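Local structure of CmeC (Campylobacter jejuni, 4MT4) at residues N36-F41 and N45-V50; Y163-N168 and Y435-V440; A169-N174 and A427-K432; D259-I264 and K444-G449. The protein forms a trimeric outer membrane channel that probably serves as the exit duct of an efflux system. All blocks are in the same frame, centred on the assembly; numbering follows the deposited sequence.

Contact 1 (N36-F41 and N45-V50)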
loop_
_atom_site.group_PDB
_atom_site.type_symbol
_atom_site.label_atom_id
_atom_site.label_comp_id
_atom_site.label_asym_id
_atom_site.label_seq_id
_atom_site.Cartn_x
_atom_site.Cartn_y
_atom_site.Cartn_z
ATOM N N ASN B 36 8.540 29.634 -1.925
ATOM C CA ASN B 36 9.833 28.962 -2.010
ATOM C C ASN B 36 10.591 29.024 -0.685
ATOM O O ASN B 36 11.672 29.608 -0.599
ATOM C CB ASN B 36 10.679 29.569 -3.133
ATOM C CG ASN B 36 10.704 31.082 -3.091
ATOM O OD1 ASN B 36 10.182 31.699 -2.162
ATOM N ND2 ASN B 36 11.317 31.690 -4.099
ATOM N N TRP B 37 10.013 28.405 0.340
ATOM C CA TRP B 37 10.537 28.460 1.702
ATOM C C TRP B 37 11.936 27.861 1.861
ATOM O O TRP B 37 12.661 28.208 2.795
ATOM C CB TRP B 37 9.570 27.745 2.650
ATOM C CG TRP B 37 9.080 26.440 2.103
ATOM C CD1 TRP B 37 7.940 26.230 1.380
ATOM C CD2 TRP B 37 9.722 25.163 2.218
ATOM N NE1 TRP B 37 7.830 24.903 1.044
ATOM C CE2 TRP B 37 8.911 24.225 1.547
ATOM C CE3 TRP B 37 10.901 24.720 2.828
ATOM C CZ2 TRP B 37 9.241 22.875 1.467
ATOM C CZ3 TRP B 37 11.226 23.377 2.746
ATOM C CH2 TRP B 37 10.400 22.472 2.072
ATOM N N TRP B 38 12.315 26.970 0.951
ATOM C CA TRP B 38 13.564 26.226 1.092
ATOM C C TRP B 38 14.805 27.089 0.863
ATOM O O TRP B 38 15.911 26.706 1.242
ATOM C CB TRP B 38 13.581 25.034 0.134
ATOM C CG TRP B 38 13.469 25.416 -1.309
ATOM C CD1 TRP B 38 14.491 25.739 -2.151
ATOM C CD2 TRP B 38 12.267 25.507 -2.083
ATOM N NE1 TRP B 38 14.001 26.030 -3.401
ATOM C CE2 TRP B 38 12.637 25.895 -3.385
ATOM C CE3 TRP B 38 10.913 25.301 -1.800
ATOM C CZ2 TRP B 38 11.704 26.080 -4.403
ATOM C CZ3 TRP B 38 9.987 25.485 -2.811
ATOM C CH2 TRP B 38 10.387 25.871 -4.097
ATOM N N LYS B 39 14.620 28.254 0.249
ATOM C CA LYS B 39 15.736 29.153 -0.024
ATOM C C LYS B 39 16.187 29.908 1.226
ATOM O O LYS B 39 17.217 30.582 1.214
ATOM C CB LYS B 39 15.366 30.151 -1.125
ATOM C CG LYS B 39 15.198 29.526 -2.499
ATOM C CD LYS B 39 15.059 30.584 -3.580
ATOM C CE LYS B 39 15.011 29.953 -4.962
ATOM N NZ LYS B 39 14.929 30.968 -6.048
ATOM N N ASP B 40 15.419 29.786 2.304
ATOM C CA ASP B 40 15.751 30.451 3.560
ATOM C C ASP B 40 16.815 29.681 4.338
ATOM O O ASP B 40 17.234 30.103 5.417
ATOM C CB ASP B 40 14.497 30.635 4.419
ATOM C CG ASP B 40 13.592 31.734 3.898
ATOM O OD1 ASP B 40 14.118 32.725 3.348
ATOM O OD2 ASP B 40 12.357 31.610 4.038
ATOM N N PHE B 41 17.250 28.553 3.785
ATOM C CA PHE B 41 18.347 27.792 4.370
ATOM C C PHE B 41 19.686 28.353 3.905
ATOM O O PHE B 41 20.742 27.947 4.394
ATOM C CB PHE B 41 18.240 26.311 4.004
ATOM C CG PHE B 41 17.170 25.575 4.758
ATOM C CD1 PHE B 41 17.344 25.253 6.094
ATOM C CD2 PHE B 41 15.997 25.194 4.128
ATOM C CE1 PHE B 41 16.363 24.573 6.790
ATOM C CE2 PHE B 41 15.012 24.513 4.819
ATOM C CZ PHE B 41 15.195 24.202 6.152
ATOM N N ASN B 45 23.365 24.827 -2.988
ATOM C CA ASN B 45 23.355 23.420 -3.370
ATOM C C ASN B 45 21.968 22.815 -3.181
ATOM O O ASN B 45 21.507 22.019 -3.999
ATOM C CB ASN B 45 24.384 22.631 -2.557
ATOM C CG ASN B 45 25.747 23.297 -2.537
ATOM O OD1 ASN B 45 26.535 23.157 -3.471
ATOM N ND2 ASN B 45 26.033 24.025 -1.462
ATOM N N LEU B 46 21.311 23.203 -2.093
ATOM C CA LEU B 46 19.958 22.744 -1.806
ATOM C C LEU B 46 18.977 23.277 -2.845
ATOM O O LEU B 46 18.073 22.566 -3.277
ATOM C CB LEU B 46 19.529 23.175 -0.401
ATOM C CG LEU B 46 18.094 22.844 0.019
ATOM C CD1 LEU B 46 17.835 21.346 -0.060
ATOM C CD2 LEU B 46 17.803 23.369 1.419
ATOM N N ASN B 47 19.164 24.531 -3.246
ATOM C CA ASN B 47 18.300 25.156 -4.240
ATOM C C ASN B 47 18.379 24.450 -5.589
ATOM O O ASN B 47 17.372 24.299 -6.282
ATOM C CB ASN B 47 18.655 26.635 -4.403
ATOM C CG ASN B 47 18.410 27.435 -3.138
ATOM O OD1 ASN B 47 17.638 27.025 -2.272
ATOM N ND2 ASN B 47 19.063 28.587 -3.028
ATOM N N LYS B 48 19.582 24.016 -5.951
ATOM C CA LYS B 48 19.796 23.326 -7.218
ATOM C C LYS B 48 19.139 21.951 -7.233
ATOM O O LYS B 48 18.580 21.537 -8.247
ATOM C CB LYS B 48 21.290 23.182 -7.508
ATOM C CG LYS B 48 22.003 24.491 -7.789
ATOM C CD LYS B 48 23.460 24.252 -8.141
ATOM C CE LYS B 48 24.229 25.557 -8.230
ATOM N NZ LYS B 48 23.632 26.487 -9.227
ATOM N N VAL B 49 19.206 21.245 -6.108
ATOM C CA VAL B 49 18.677 19.887 -6.044
ATOM C C VAL B 49 17.151 19.900 -5.946
ATOM O O VAL B 49 16.492 18.921 -6.287
ATOM C CB VAL B 49 19.279 19.094 -4.857
ATOM C CG1 VAL B 49 18.577 19.439 -3.556
ATOM C CG2 VAL B 49 19.201 17.600 -5.123
ATOM N N VAL B 50 16.590 21.018 -5.495
ATOM C CA VAL B 50 15.140 21.169 -5.445
ATOM C C VAL B 50 14.600 21.426 -6.849
ATOM O O VAL B 50 13.566 20.881 -7.242
ATOM C CB VAL B 50 14.714 22.314 -4.498
ATOM C CG1 VAL B 50 13.247 22.665 -4.696
ATOM C CG2 VAL B 50 14.983 21.931 -3.052
HETATM O O HOH W 1 15.357 26.024 -5.467
HETATM O O HOH W 2 18.734 30.772 -0.758
#
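V50 lays its CG1 methyl over one face of the W38 indole, a CH-pi contact with CG1 3.8 Å from the centroid of the five-membered ring. The methyl is displaced toward the rim: its nearest ring atom is CE2, 3.5 Å from V50 CG1, while CG2 of the valine leans toward CD1. CA of N36 lies on the opposite face, sandwiching the indole between its own chain and the helix. W38 CG sits between the backbone N and the carbonyl carbon (chi1 60°), which turns the ring toward V50. The second apolar pair is F41 with L46: F41 CD2 and L46 CD2 are 3.7 Å apart, the leucine methyl coming at the ring obliquely.

Here a 3-10 turn, residues 37-41, folds back on the start of helix 44-56, against the long helices of the periplasmic barrel. I156 of helix 129-195 packs on W38, and F164 meets F41 edge-to-face.

No direct hydrogen bond crosses between the segments. N47 OD1 stands at the indole edge, 3.4 Å from W38 CD1, with the amide and ring planes 66° apart, and it also touches CG of K39. Two waters do the bridging. One accepts from W38 NE1 and donates to N47 O, 2.8 Å from that oxygen; the other donates to K39 O and accepts from N47 ND2, 3.2 Å from that nitrogen.

Contact 2 (Y163-N168 and Y435-V440)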
loop_
_atom_site.group_PDB
_atom_site.type_symbol
_atom_site.label_atom_id
_atom_site.label_comp_id
_atom_site.label_asym_id
_atom_site.label_seq_id
_atom_site.Cartn_x
_atom_site.Cartn_y
_atom_site.Cartn_z
ATOM N N TYR B 163 18.281 15.590 1.429
ATOM C CA TYR B 163 19.517 16.352 1.295
ATOM C C TYR B 163 20.203 16.518 2.645
ATOM O O TYR B 163 21.403 16.284 2.775
ATOM C CB TYR B 163 19.239 17.726 0.677
ATOM C CG TYR B 163 20.405 18.691 0.744
ATOM C CD1 TYR B 163 21.423 18.647 -0.199
ATOM C CD2 TYR B 163 20.483 19.651 1.745
ATOM C CE1 TYR B 163 22.490 19.528 -0.146
ATOM C CE2 TYR B 163 21.545 20.537 1.809
ATOM C CZ TYR B 163 22.545 20.470 0.861
ATOM O OH TYR B 163 23.602 21.347 0.916
ATOM N N PHE B 164 19.426 16.918 3.646
ATOM C CA PHE B 164 19.945 17.157 4.987
ATOM C C PHE B 164 20.396 15.865 5.663
ATOM O O PHE B 164 21.362 15.862 6.426
ATOM C CB PHE B 164 18.892 17.861 5.844
ATOM C CG PHE B 164 18.842 19.348 5.637
ATOM C CD1 PHE B 164 20.010 20.071 5.458
ATOM C CD2 PHE B 164 17.632 20.022 5.611
ATOM C CE1 PHE B 164 19.974 21.439 5.266
ATOM C CE2 PHE B 164 17.588 21.392 5.417
ATOM C CZ PHE B 164 18.762 22.102 5.244
ATOM N N ASN B 165 19.693 14.771 5.383
ATOM C CA ASN B 165 20.104 13.461 5.873
ATOM C C ASN B 165 21.401 13.017 5.210
ATOM O O ASN B 165 22.204 12.296 5.807
ATOM C CB ASN B 165 19.010 12.421 5.632
ATOM C CG ASN B 165 17.844 12.562 6.590
ATOM O OD1 ASN B 165 17.984 13.118 7.679
ATOM N ND2 ASN B 165 16.685 12.051 6.190
ATOM N N LEU B 166 21.601 13.455 3.971
ATOM C CA LEU B 166 22.825 13.154 3.240
ATOM C C LEU B 166 24.004 13.939 3.808
ATOM O O LEU B 166 25.087 13.387 4.007
ATOM C CB LEU B 166 22.656 13.466 1.754
ATOM C CG LEU B 166 23.920 13.308 0.908
ATOM C CD1 LEU B 166 24.425 11.871 0.956
ATOM C CD2 LEU B 166 23.678 13.750 -0.526
ATOM N N VAL B 167 23.786 15.227 4.062
ATOM C CA VAL B 167 24.812 16.079 4.655
ATOM C C VAL B 167 25.169 15.575 6.048
ATOM O O VAL B 167 26.330 15.600 6.456
ATOM C CB VAL B 167 24.357 17.551 4.741
ATOM C CG1 VAL B 167 25.461 18.414 5.320
ATOM C CG2 VAL B 167 23.950 18.062 3.369
ATOM N N ASN B 168 24.153 15.116 6.771
ATOM C CA ASN B 168 24.340 14.508 8.080
ATOM C C ASN B 168 25.218 13.267 7.963
ATOM O O ASN B 168 26.071 13.009 8.811
ATOM C CB ASN B 168 22.986 14.148 8.692
ATOM C CG ASN B 168 23.066 13.844 10.177
ATOM O OD1 ASN B 168 22.044 13.627 10.825
ATOM N ND2 ASN B 168 24.275 13.840 10.725
ATOM N N TYR B 435 17.039 18.983 13.396
ATOM C CA TYR B 435 16.430 20.287 13.616
ATOM C C TYR B 435 16.105 20.954 12.289
ATOM O O TYR B 435 15.089 21.635 12.160
ATOM C CB TYR B 435 17.343 21.193 14.446
ATOM C CG TYR B 435 16.721 22.543 14.732
ATOM C CD1 TYR B 435 15.708 22.674 15.674
ATOM C CD2 TYR B 435 17.139 23.684 14.057
ATOM C CE1 TYR B 435 15.129 23.902 15.935
ATOM C CE2 TYR B 435 16.566 24.915 14.313
ATOM C CZ TYR B 435 15.563 25.020 15.253
ATOM O OH TYR B 435 14.990 26.248 15.511
ATOM N N ALA B 436 16.981 20.758 11.307
ATOM C CA ALA B 436 16.757 21.275 9.962
ATOM C C ALA B 436 15.505 20.647 9.362
ATOM O O ALA B 436 14.679 21.334 8.762
ATOM C CB ALA B 436 17.966 21.009 9.077
ATOM N N ASN B 437 15.367 19.337 9.540
ATOM C CA ASN B 437 14.197 18.614 9.058
ATOM C C ASN B 437 12.955 18.908 9.893
ATOM O O ASN B 437 11.829 18.722 9.430
ATOM C CB ASN B 437 14.465 17.107 9.043
ATOM C CG ASN B 437 15.455 16.702 7.969
ATOM O OD1 ASN B 437 15.773 17.484 7.074
ATOM N ND2 ASN B 437 15.938 15.466 8.045
ATOM N N SER B 438 13.164 19.361 11.125
ATOM C CA SER B 438 12.053 19.732 11.993
ATOM C C SER B 438 11.415 21.018 11.483
ATOM O O SER B 438 10.210 21.224 11.626
ATOM C CB SER B 438 12.516 19.903 13.441
ATOM O OG SER B 438 13.253 21.102 13.607
ATOM N N ILE B 439 12.236 21.878 10.888
ATOM C CA ILE B 439 11.747 23.106 10.272
ATOM C C ILE B 439 10.837 22.770 9.099
ATOM O O ILE B 439 9.763 23.348 8.942
ATOM C CB ILE B 439 12.903 24.000 9.779
ATOM C CG1 ILE B 439 13.851 24.340 10.930
ATOM C CG2 ILE B 439 12.363 25.271 9.149
ATOM C CD1 ILE B 439 13.197 25.120 12.047
ATOM N N VAL B 440 11.279 21.821 8.282
ATOM C CA VAL B 440 10.534 21.387 7.108
ATOM C C VAL B 440 9.187 20.775 7.491
ATOM O O VAL B 440 8.171 21.042 6.848
ATOM C CB VAL B 440 11.343 20.363 6.285
ATOM C CG1 VAL B 440 10.564 19.921 5.057
ATOM C CG2 VAL B 440 12.683 20.956 5.881
#
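A436 and F164 meet where helix 129-195 and helix 411-445 run antiparallel, two of the long helices that build the helical barrel of outer membrane factor proteins. The short segments are 10.1 Å apart at their axes and 177° from parallel, so this is almost straight side-by-side packing. F164 points at the partner helix and offers one ring face to the A436 methyl, a CH-pi contact: CB lies 3.7 Å from the ring centroid, 17° off the normal, shifted toward the CD2-CE2 side. Y433, also of helix 411-445, touches the F164 side chain as well.

N437 runs past F164 in the opposite direction, its amide plane 49° from the ring. Its two amide atoms have different surroundings. ND2 is directed at N165 and makes a weak, strongly bent hydrogen bond to N165 OD1 at 3.1 Å, the two amides standing nearly perpendicular. OD1 faces the base of the phenylalanine near the ring plane. It is buried there without a hydrogen-bonding partner anywhere in the model, 3.4 Å from F164 CB and 3.5 Å from F164 CD2.

Contact 3 (A169-N174 and A427-K432)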
loop_
_atom_site.group_PDB
_atom_site.type_symbol
_atom_site.label_atom_id
_atom_site.label_comp_id
_atom_site.label_asym_id
_atom_site.label_seq_id
_atom_site.Cartn_x
_atom_site.Cartn_y
_atom_site.Cartn_z
ATOM N N ALA B 169 25.000 12.506 6.897
ATOM C CA ALA B 169 25.758 11.288 6.652
ATOM C C ALA B 169 27.199 11.603 6.265
ATOM O O ALA B 169 28.121 10.880 6.640
ATOM C CB ALA B 169 25.087 10.460 5.573
ATOM N N TYR B 170 27.388 12.687 5.519
ATOM C CA TYR B 170 28.725 13.134 5.146
ATOM C C TYR B 170 29.518 13.574 6.374
ATOM O O TYR B 170 30.694 13.239 6.518
ATOM C CB TYR B 170 28.655 14.283 4.137
ATOM C CG TYR B 170 28.612 13.849 2.688
ATOM C CD1 TYR B 170 29.697 13.206 2.102
ATOM C CD2 TYR B 170 27.497 14.103 1.900
ATOM C CE1 TYR B 170 29.665 12.813 0.776
ATOM C CE2 TYR B 170 27.457 13.716 0.572
ATOM C CZ TYR B 170 28.542 13.071 0.015
ATOM O OH TYR B 170 28.499 12.687 -1.307
ATOM N N GLU B 171 28.859 14.321 7.255
ATOM C CA GLU B 171 29.490 14.845 8.462
ATOM C C GLU B 171 29.938 13.732 9.403
ATOM O O GLU B 171 31.045 13.773 9.939
ATOM C CB GLU B 171 28.534 15.790 9.192
ATOM C CG GLU B 171 28.369 17.144 8.518
ATOM C CD GLU B 171 29.605 18.012 8.652
ATOM O OE1 GLU B 171 29.853 18.523 9.765
ATOM O OE2 GLU B 171 30.331 18.177 7.648
ATOM N N ASN B 172 29.074 12.742 9.603
ATOM C CA ASN B 172 29.409 11.609 10.456
ATOM C C ASN B 172 30.506 10.746 9.841
ATOM O O ASN B 172 31.344 10.193 10.556
ATOM C CB ASN B 172 28.168 10.758 10.734
ATOM C CG ASN B 172 27.202 11.431 11.688
ATOM O OD1 ASN B 172 27.569 12.357 12.409
ATOM N ND2 ASN B 172 25.961 10.960 11.702
ATOM N N GLU B 173 30.501 10.638 8.517
ATOM C CA GLU B 173 31.520 9.871 7.810
ATOM C C GLU B 173 32.886 10.542 7.909
ATOM O O GLU B 173 33.904 9.875 8.100
ATOM C CB GLU B 173 31.135 9.689 6.342
ATOM C CG GLU B 173 32.203 9.001 5.507
ATOM C CD GLU B 173 31.872 8.995 4.031
ATOM O OE1 GLU B 173 30.728 9.349 3.683
ATOM O OE2 GLU B 173 32.755 8.643 3.222
ATOM N N ASN B 174 32.900 11.865 7.780
ATOM C CA ASN B 174 34.138 12.630 7.858
ATOM C C ASN B 174 34.703 12.633 9.273
ATOM O O ASN B 174 35.917 12.611 9.469
ATOM C CB ASN B 174 33.910 14.064 7.380
ATOM C CG ASN B 174 35.056 14.585 6.535
ATOM O OD1 ASN B 174 36.076 15.034 7.058
ATOM N ND2 ASN B 174 34.891 14.532 5.219
ATOM N N ALA B 427 26.409 12.636 17.684
ATOM C CA ALA B 427 25.094 12.946 18.234
ATOM C C ALA B 427 24.695 14.384 17.926
ATOM O O ALA B 427 23.535 14.664 17.635
ATOM C CB ALA B 427 25.072 12.703 19.737
ATOM N N PHE B 428 25.665 15.290 17.977
ATOM C CA PHE B 428 25.403 16.695 17.687
ATOM C C PHE B 428 25.095 16.905 16.209
ATOM O O PHE B 428 24.265 17.741 15.856
ATOM C CB PHE B 428 26.590 17.566 18.103
ATOM C CG PHE B 428 26.388 19.032 17.833
ATOM C CD1 PHE B 428 25.212 19.663 18.200
ATOM C CD2 PHE B 428 27.380 19.778 17.222
ATOM C CE1 PHE B 428 25.023 21.007 17.955
ATOM C CE2 PHE B 428 27.201 21.126 16.976
ATOM C CZ PHE B 428 26.020 21.742 17.343
ATOM N N ASN B 429 25.769 16.146 15.350
ATOM C CA ASN B 429 25.485 16.180 13.921
ATOM C C ASN B 429 24.060 15.723 13.632
ATOM O O ASN B 429 23.348 16.337 12.839
ATOM C CB ASN B 429 26.474 15.305 13.147
ATOM C CG ASN B 429 27.864 15.904 13.087
ATOM O OD1 ASN B 429 28.032 17.120 13.151
ATOM N ND2 ASN B 429 28.870 15.048 12.954
ATOM N N ASN B 430 23.652 14.642 14.288
ATOM C CA ASN B 430 22.320 14.081 14.102
ATOM C C ASN B 430 21.216 15.021 14.578
ATOM O O ASN B 430 20.166 15.118 13.949
ATOM C CB ASN B 430 22.211 12.738 14.825
ATOM C CG ASN B 430 23.139 11.689 14.245
ATOM O OD1 ASN B 430 23.903 11.965 13.320
ATOM N ND2 ASN B 430 23.082 10.479 14.790
ATOM N N ILE B 431 21.460 15.704 15.691
ATOM C CA ILE B 431 20.515 16.684 16.217
ATOM C C ILE B 431 20.432 17.896 15.296
ATOM O O ILE B 431 19.354 18.440 15.055
ATOM C CB ILE B 431 20.910 17.147 17.638
ATOM C CG1 ILE B 431 20.810 15.984 18.624
ATOM C CG2 ILE B 431 20.031 18.304 18.098
ATOM C CD1 ILE B 431 19.415 15.427 18.777
ATOM N N LYS B 432 21.586 18.301 14.775
ATOM C CA LYS B 432 21.698 19.487 13.933
ATOM C C LYS B 432 20.786 19.422 12.709
ATOM O O LYS B 432 20.117 20.400 12.369
ATOM C CB LYS B 432 23.149 19.670 13.490
ATOM C CG LYS B 432 23.440 20.996 12.810
ATOM C CD LYS B 432 24.924 21.127 12.515
ATOM C CE LYS B 432 25.758 20.871 13.764
ATOM N NZ LYS B 432 27.222 20.859 13.483
HETATM O O HOH W 3 27.620 19.916 10.204
#
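N172, N429 and N430 share the same first torsion, with CG beside the backbone N and opposite the carbonyl carbon (chi1 -73° in N172). On two facing helices this swings the amides of N172 and N430 into the space between them, where N429 already points across. N172 then works as donor and acceptor at once. Its OD1 takes a hydrogen bond from N429 ND2 at 3.0 Å, the donor somewhat tilted from the carbonyl plane; the two side chains run alongside one another, pointing opposite ways. Its ND2 gives a nearly straight bond, N-H...O angle 173°, to N430 OD1 at 2.8 Å, arriving in the carbonyl plane on a lone pair. The side chains of N172 and N430 stand roughly perpendicular, their amide planes 61° apart. N430 OD1 has a second donor, N168 ND2, one turn back along helix 129-195.

Beside this chain of amides, E171 rests its CB 3.8 Å from N429 ND2. Its bent side chain carries OE1 to a water that donates to it at 2.7 Å and accepts only weakly from K432 NZ; the carboxylate and ammonium groups themselves do not touch. The segments belong to helices 129-195 and 411-445, antiparallel neighbours in the coiled-coil-like barrel; the axes of 169-174 and 427-432 come within 9.5 Å. With asparagines doing most of the bridging, the helices are joined here by directional bonds between neutral groups, and rotation of the N172 amide is fixed by a bond at each end.

Contact 4 (D259-I264 and K444-G449)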
loop_
_atom_site.group_PDB
_atom_site.type_symbol
_atom_site.label_atom_id
_atom_site.label_comp_id
_atom_site.label_asym_id
_atom_site.label_seq_id
_atom_site.Cartn_x
_atom_site.Cartn_y
_atom_site.Cartn_z
ATOM N N ASP B 259 11.406 32.157 9.897
ATOM C CA ASP B 259 10.070 32.729 10.033
ATOM C C ASP B 259 8.990 31.682 9.771
ATOM O O ASP B 259 8.391 31.646 8.697
ATOM C CB ASP B 259 9.893 33.918 9.084
ATOM C CG ASP B 259 10.473 33.659 7.705
ATOM O OD1 ASP B 259 10.853 32.503 7.422
ATOM O OD2 ASP B 259 10.542 34.613 6.902
ATOM N N ILE B 260 8.750 30.831 10.763
ATOM C CA ILE B 260 7.741 29.785 10.653
ATOM C C ILE B 260 6.728 29.904 11.790
ATOM O O ILE B 260 7.053 30.426 12.856
ATOM C CB ILE B 260 8.379 28.378 10.670
ATOM C CG1 ILE B 260 9.130 28.145 11.981
ATOM C CG2 ILE B 260 9.303 28.195 9.476
ATOM C CD1 ILE B 260 9.736 26.765 12.095
ATOM N N PRO B 261 5.491 29.431 11.559
ATOM C CA PRO B 261 4.447 29.476 12.590
ATOM C C PRO B 261 4.840 28.756 13.877
ATOM O O PRO B 261 5.580 27.773 13.839
ATOM C CB PRO B 261 3.266 28.769 11.917
ATOM C CG PRO B 261 3.482 28.986 10.466
ATOM C CD PRO B 261 4.969 28.943 10.271
ATOM N N THR B 262 4.347 29.258 15.005
ATOM C CA THR B 262 4.580 28.631 16.299
ATOM C C THR B 262 3.256 28.176 16.897
ATOM O O THR B 262 3.216 27.559 17.960
ATOM C CB THR B 262 5.281 29.590 17.277
ATOM O OG1 THR B 262 4.430 30.710 17.548
ATOM C CG2 THR B 262 6.597 30.085 16.693
ATOM N N GLY B 263 2.172 28.499 16.201
ATOM C CA GLY B 263 0.837 28.094 16.599
ATOM C C GLY B 263 0.010 27.780 15.366
ATOM O O GLY B 263 0.396 28.137 14.254
ATOM N N ILE B 264 -1.123 27.114 15.555
ATOM C CA ILE B 264 -1.954 26.730 14.421
ATOM C C ILE B 264 -2.619 27.959 13.801
ATOM O O ILE B 264 -2.979 28.908 14.498
ATOM C CB ILE B 264 -3.022 25.686 14.827
ATOM C CG1 ILE B 264 -3.714 25.113 13.587
ATOM C CG2 ILE B 264 -4.027 26.277 15.810
ATOM C CD1 ILE B 264 -4.508 23.860 13.856
ATOM N N LYS B 444 5.777 21.908 6.150
ATOM C CA LYS B 444 4.957 20.921 5.456
ATOM C C LYS B 444 3.565 20.811 6.071
ATOM O O LYS B 444 2.566 20.710 5.360
ATOM C CB LYS B 444 5.636 19.550 5.478
ATOM C CG LYS B 444 4.886 18.468 4.711
ATOM C CD LYS B 444 5.266 17.073 5.189
ATOM C CE LYS B 444 6.767 16.843 5.122
ATOM N NZ LYS B 444 7.140 15.479 5.591
ATOM N N ALA B 445 3.509 20.831 7.399
ATOM C CA ALA B 445 2.250 20.661 8.121
ATOM C C ALA B 445 1.313 21.848 7.933
ATOM O O ALA B 445 0.099 21.720 8.082
ATOM C CB ALA B 445 2.520 20.437 9.600
ATOM N N PHE B 446 1.879 23.004 7.602
ATOM C CA PHE B 446 1.087 24.216 7.418
ATOM C C PHE B 446 0.806 24.501 5.944
ATOM O O PHE B 446 0.304 25.569 5.594
ATOM C CB PHE B 446 1.790 25.416 8.060
ATOM C CG PHE B 446 1.577 25.520 9.544
ATOM C CD1 PHE B 446 2.348 24.778 10.420
ATOM C CD2 PHE B 446 0.602 26.356 10.060
ATOM C CE1 PHE B 446 2.154 24.867 11.783
ATOM C CE2 PHE B 446 0.402 26.452 11.423
ATOM C CZ PHE B 446 1.181 25.705 12.285
ATOM N N GLY B 447 1.126 23.539 5.084
ATOM C CA GLY B 447 0.775 23.633 3.678
ATOM C C GLY B 447 1.869 24.133 2.753
ATOM O O GLY B 447 1.705 24.127 1.534
ATOM N N GLY B 448 2.982 24.576 3.329
ATOM C CA GLY B 448 4.124 25.017 2.547
ATOM C C GLY B 448 3.888 26.269 1.724
ATOM O O GLY B 448 4.613 26.535 0.766
ATOM N N GLY B 449 2.871 27.043 2.093
ATOM C CA GLY B 449 2.584 28.296 1.418
ATOM C C GLY B 449 1.374 28.240 0.505
ATOM O O GLY B 449 1.059 29.214 -0.178
#
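The F446 ring has P261 over one face and the backbone of 263-264 at its edge. P261 CB stands 3.8 Å from the ring centroid, only 16° off the normal, in a CH-pi contact displaced toward the rim. CG of the proline follows the ring back toward its root, 3.9 Å from F446 CD2, the proline and the phenylalanine lying antiparallel along each other. At the far edge, near the ring plane, the carbonyl oxygen of G263 comes within 3.2 Å of F446 CZ, so the slightly positive rim hydrogens probably face a partial negative charge. CA of I264 completes this edge, 3.8 Å from F446 CE2. F446 CG lies beside its backbone N (chi1 -81°), which sends the ring out to the extended loop.

F446 is the first residue to leave helical geometry at the end of helix 411-445. The chain turns there, with G447 N bonded to K444 O at 3.2 Å, and runs on through G447, G448 and G449, all with positive phi, a region glycine enters readily. The contact thus joins the exit of a barrel helix to the extended loop that leads to helix 273-293. I369 of helix 339-405 packs on both F446 and I264, and I33 also touches the phenylalanine. T262 starts its side chain away from 444-449, and its OG1 is hydrogen-bonded to N18 O and T29 N in the N-terminal part of the chain. I264 also packs on L244 of a neighbouring subunit.

Contacts 2 and 3 join the same two helices, 129-195 and 411-445, about 11 Å apart at their centres, yet the chemistry shifts along the pair: a phenylalanine-alanine contact with one weak amide bond gives way to an asparagine network and a water, and N168 ND2 to N430 OD1 ties the two together. Contacts 1 and 4 are the more buried pair. Both set loop or turn residues against a helix or its end, through methyl or proline carbons over an aromatic face, but only contact 1 adds bridging waters. F41 packs on F164, joining contact 1 to contact 2; W37 meets G448 of contact 4, and I439 meets I260. Contacts 3 and 4 do not touch.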